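Local structure of SusD-like carbohydrate binding protein (Bacteroides vulgatus, 3LEW) at residues Ser265-Ser268 with Tyr269-His272; Leu478-Lys481 with Asn482-Lys485. The protein probably binds carbohydrates at the cell surface, as a member of the SusD family of outer-membrane nutrient-binding proteins. All coordinates share one frame; numbering follows the deposited sequence.

Contact 1. Residues Ser265-Ser268 with Tyr269-His272; sequences SNAS and YQFH
Asn266, Ala267 and Ser268 pass their carbonyls to Tyr269, Gln270 and Phe271 three residues on, so a run of i to i+3 bonds winds the backbone as a 3-10 helix. The shortest of the three is Phe271 N to Ser268 O, at 2.9 Å.

Gln270 adds a side-chain bond to this ladder. Its CG lies between the backbone N and the carbonyl carbon (chi1 71°), which folds the amide back beside its own turn. NE2 then donates to Ala267 O over 2.8 Å, with the acceptor almost in the amide plane. Gln270 N reaches the same oxygen at 3.1 Å from the other face of the carbonyl, giving Ala267 O two donors. The far end of the amide is fixed as well, because OE1 accepts from Arg50. A leucine here would probably leave Ala267 O with one donor in place of two and Arg50 without this acceptor.

Ala267 CB packs 3.8 Å from Gln270 NE2, while the Phe271 ring turns an edge to Ser268 O. Along the next turn, His272 brings CD2 over the centre of the Tyr269 ring, 3.7 Å above its plane. Tyr269 CG, anti to the backbone N (chi1 -162°), sets that ring clear of the helical turn, where it stacks with Tyr40 and its OH bonds to Tyr283.

At the start of the run, the Glu35 carboxylate accepts from both Asn266 N and Ala267 N, and Ser268 OG is held by Gln260 and Gly339 N. The whole is a buried 3-10 turn leading into the short helix 271-274, reinforced by a glutamine that bonds back to the i-3 carbonyl.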
loop_
_atom_site.group_PDB
_atom_site.type_symbol
_atom_site.label_atom_id
_atom_site.label_comp_id
_atom_site.label_asym_id
_atom_site.label_seq_id
_atom_site.Cartn_x
_atom_site.Cartn_y
_atom_site.Cartn_z
ATOM N N SER A 265 15.272 -1.135 12.903
ATOM C CA SER A 265 15.760 -1.316 11.525
ATOM C C SER A 265 15.195 -2.517 10.773
ATOM O O SER A 265 15.640 -2.783 9.637
ATOM C CB SER A 265 17.277 -1.412 11.506
ATOM O OG SER A 265 17.714 -2.548 12.221
ATOM N N ASN A 266 14.214 -3.211 11.330
ATOM C CA ASN A 266 13.690 -4.382 10.616
ATOM C C ASN A 266 12.970 -4.021 9.337
ATOM O O ASN A 266 13.158 -4.705 8.306
ATOM C CB ASN A 266 12.741 -5.208 11.484
ATOM C CG ASN A 266 13.392 -5.846 12.702
ATOM O OD1 ASN A 266 14.605 -5.813 12.907
ATOM N ND2 ASN A 266 12.535 -6.483 13.536
ATOM N N ALA A 267 12.144 -2.968 9.337
ATOM C CA ALA A 267 11.369 -2.653 8.165
ATOM C C ALA A 267 12.261 -2.332 6.960
ATOM O O ALA A 267 11.866 -2.613 5.825
ATOM C CB ALA A 267 10.384 -1.465 8.434
ATOM N N SER A 268 13.433 -1.766 7.243
ATOM C CA SER A 268 14.384 -1.379 6.193
ATOM C C SER A 268 14.757 -2.557 5.275
ATOM O O SER A 268 15.181 -2.349 4.134
ATOM C CB SER A 268 15.653 -0.804 6.798
ATOM O OG SER A 268 15.400 0.397 7.498
ATOM N N TYR A 269 14.667 -3.774 5.785
ATOM C CA TYR A 269 15.061 -4.948 5.023
ATOM C C TYR A 269 14.298 -5.033 3.699
ATOM O O TYR A 269 14.827 -5.569 2.692
ATOM C CB TYR A 269 14.890 -6.231 5.870
ATOM C CG TYR A 269 15.643 -7.426 5.345
ATOM C CD1 TYR A 269 15.074 -8.259 4.364
ATOM C CD2 TYR A 269 16.899 -7.744 5.828
ATOM C CE1 TYR A 269 15.760 -9.390 3.890
ATOM C CE2 TYR A 269 17.601 -8.849 5.355
ATOM C CZ TYR A 269 17.002 -9.679 4.387
ATOM O OH TYR A 269 17.656 -10.780 3.910
ATOM N N GLN A 270 13.101 -4.470 3.639
ATOM C CA GLN A 270 12.357 -4.479 2.389
ATOM C C GLN A 270 12.953 -3.649 1.257
ATOM O O GLN A 270 12.622 -3.873 0.092
ATOM C CB GLN A 270 10.914 -4.163 2.581
ATOM C CG GLN A 270 10.568 -2.741 2.942
ATOM C CD GLN A 270 9.167 -2.696 3.712
ATOM O OE1 GLN A 270 8.135 -2.602 3.058
ATOM N NE2 GLN A 270 9.165 -2.660 5.072
ATOM N N PHE A 271 13.866 -2.731 1.572
ATOM C CA PHE A 271 14.691 -2.085 0.535
ATOM C C PHE A 271 15.611 -3.067 -0.197
ATOM O O PHE A 271 16.050 -2.786 -1.322
ATOM C CB PHE A 271 15.465 -0.879 1.124
ATOM C CG PHE A 271 14.641 0.413 1.177
ATOM C CD1 PHE A 271 13.750 0.649 2.218
ATOM C CD2 PHE A 271 14.726 1.343 0.179
ATOM C CE1 PHE A 271 12.987 1.805 2.258
ATOM C CE2 PHE A 271 13.971 2.519 0.218
ATOM C CZ PHE A 271 13.089 2.743 1.266
ATOM N N HIS A 272 15.910 -4.230 0.375
ATOM C CA HIS A 272 16.609 -5.241 -0.389
ATOM C C HIS A 272 15.831 -5.768 -1.606
ATOM O O HIS A 272 16.429 -6.304 -2.545
ATOM C CB HIS A 272 17.083 -6.395 0.489
ATOM C CG HIS A 272 18.181 -6.037 1.426
ATOM N ND1 HIS A 272 19.422 -5.599 0.996
ATOM C CD2 HIS A 272 18.243 -6.089 2.778
ATOM C CE1 HIS A 272 20.199 -5.417 2.050
ATOM N NE2 HIS A 272 19.502 -5.683 3.143
#

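Contact 2. Residues Leu478-Lys481 with Asn482-Lys485; sequences LANK and NLYK
Asn480 meets Asn482 and Leu483 where the chain leaves helix 474-479, and hydrogen bonds define the geometry. Asn480 OD1 accepts from Asn482 N at 3.1 Å in a bent bond (N-H...O 137°), which closes an Asx turn. The same residue starts a type I beta turn, whose bond from Leu483 N to Asn480 O is weak at 3.4 Å. CG anti to the backbone N (chi1 -177°) carries the amide over the following residues, and ND2 donates to Lys165 O and to Glu476. A second type I turn, Asn482 to Lys485, overlaps the first, sharing Asn482 and Leu483; a water accepting from Tyr484 N at 2.9 Å also makes a weak bond to Lys481 O.

Among charged groups, Lys481 bends at chi2 and chi4 until NZ donates to Leu478 O over 2.9 Å, near the helix end.

Van der Waals contacts are fewer: Leu483 crosses the Asn480 side chain at about a right angle, its CD1 methyl 3.7 Å from the amide ND2, and its CG sits over the centre of the Tyr484 ring.

With both ends of the buried Asn480 amide bonded, the amide's orientation is fixed: oxygen to the turn, nitrogen to Lys165 and Glu476. The chemistry implies a helix exit set largely by polar groups.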
loop_
_atom_site.group_PDB
_atom_site.type_symbol
_atom_site.label_atom_id
_atom_site.label_comp_id
_atom_site.label_asym_id
_atom_site.label_seq_id
_atom_site.Cartn_x
_atom_site.Cartn_y
_atom_site.Cartn_z
ATOM N N LEU A 478 -9.991 -23.469 11.492
ATOM C CA LEU A 478 -10.105 -24.517 12.500
ATOM C C LEU A 478 -10.622 -23.993 13.810
ATOM O O LEU A 478 -11.524 -24.562 14.389
ATOM C CB LEU A 478 -8.751 -25.196 12.737
ATOM C CG LEU A 478 -8.251 -26.134 11.663
ATOM C CD1 LEU A 478 -6.897 -26.694 12.105
ATOM C CD2 LEU A 478 -9.280 -27.300 11.406
ATOM N N ALA A 479 -10.027 -22.916 14.274
ATOM C CA ALA A 479 -10.290 -22.399 15.603
ATOM C C ALA A 479 -11.637 -21.708 15.720
ATOM O O ALA A 479 -12.265 -21.739 16.772
ATOM C CB ALA A 479 -9.171 -21.423 16.021
ATOM N N ASN A 480 -12.070 -21.013 14.669
ATOM C CA ASN A 480 -13.321 -20.263 14.704
ATOM C C ASN A 480 -14.434 -21.080 14.091
ATOM O O ASN A 480 -14.617 -21.095 12.892
ATOM C CB ASN A 480 -13.123 -18.883 14.017
ATOM C CG ASN A 480 -14.361 -17.992 14.070
ATOM O OD1 ASN A 480 -15.441 -18.436 14.430
ATOM N ND2 ASN A 480 -14.184 -16.718 13.709
ATOM N N LYS A 481 -15.222 -21.747 14.929
ATOM C CA LYS A 481 -16.224 -22.675 14.436
ATOM C C LYS A 481 -17.414 -21.971 13.825
ATOM O O LYS A 481 -18.194 -22.597 13.139
ATOM C CB LYS A 481 -16.676 -23.627 15.542
ATOM C CG LYS A 481 -15.496 -24.405 16.188
ATOM C CD LYS A 481 -15.068 -25.546 15.311
ATOM C CE LYS A 481 -14.165 -26.527 16.079
ATOM N NZ LYS A 481 -12.857 -26.005 16.455
ATOM N N ASN A 482 -17.548 -20.671 14.064
ATOM C CA ASN A 482 -18.672 -19.895 13.527
ATOM C C ASN A 482 -18.320 -18.955 12.360
ATOM O O ASN A 482 -19.129 -18.093 11.967
ATOM C CB ASN A 482 -19.233 -19.065 14.665
ATOM C CG ASN A 482 -19.730 -19.932 15.836
ATOM O OD1 ASN A 482 -19.299 -19.739 16.971
ATOM N ND2 ASN A 482 -20.576 -20.890 15.553
ATOM N N LEU A 483 -17.097 -19.098 11.838
ATOM C CA LEU A 483 -16.532 -18.152 10.899
ATOM C C LEU A 483 -17.472 -17.785 9.743
ATOM O O LEU A 483 -17.624 -16.603 9.419
ATOM C CB LEU A 483 -15.228 -18.739 10.341
ATOM C CG LEU A 483 -14.399 -17.896 9.400
ATOM C CD1 LEU A 483 -13.992 -16.568 10.028
ATOM C CD2 LEU A 483 -13.176 -18.747 8.957
ATOM N N TYR A 484 -18.094 -18.806 9.120
ATOM C CA TYR A 484 -18.888 -18.615 7.904
ATOM C C TYR A 484 -20.382 -18.722 8.175
ATOM O O TYR A 484 -21.168 -19.006 7.263
ATOM C CB TYR A 484 -18.488 -19.653 6.836
ATOM C CG TYR A 484 -17.058 -19.507 6.390
ATOM C CD1 TYR A 484 -16.632 -18.343 5.774
ATOM C CD2 TYR A 484 -16.110 -20.509 6.624
ATOM C CE1 TYR A 484 -15.301 -18.179 5.367
ATOM C CE2 TYR A 484 -14.761 -20.358 6.224
ATOM C CZ TYR A 484 -14.370 -19.200 5.615
ATOM O OH TYR A 484 -13.050 -19.051 5.201
ATOM N N LYS A 485 -20.773 -18.528 9.425
ATOM C CA LYS A 485 -22.164 -18.658 9.795
ATOM C C LYS A 485 -23.099 -17.647 9.102
ATOM O O LYS A 485 -24.213 -18.036 8.682
ATOM C CB LYS A 485 -22.317 -18.526 11.300
ATOM C CG LYS A 485 -23.691 -18.890 11.808
ATOM C CD LYS A 485 -23.787 -18.592 13.316
ATOM C CE LYS A 485 -25.180 -18.895 13.874
ATOM N NZ LYS A 485 -25.336 -18.370 15.275
HETATM O O HOH W 1 -18.273 -21.629 9.830
#

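How the contacts relate
Contact 1 and contact 2 are separate local turns in one chain, occurring in series along the sequence. Their centres lie 35 Å apart and their nearest atoms about 26 Å, so neither touches the other. Contact 1 is the more interior, its centre 16 Å from that of the chain against 29 Å for contact 2, and it leads into a helix whereas residues 478-485 lead out of one. Both use a side-chain amide to reinforce a local turn, as donor in the first and acceptor in the second. A pentaethylene glycol, probably from crystallisation, lies about 5 Å from the Asn480 side chain; it does not by itself establish a carbohydrate site.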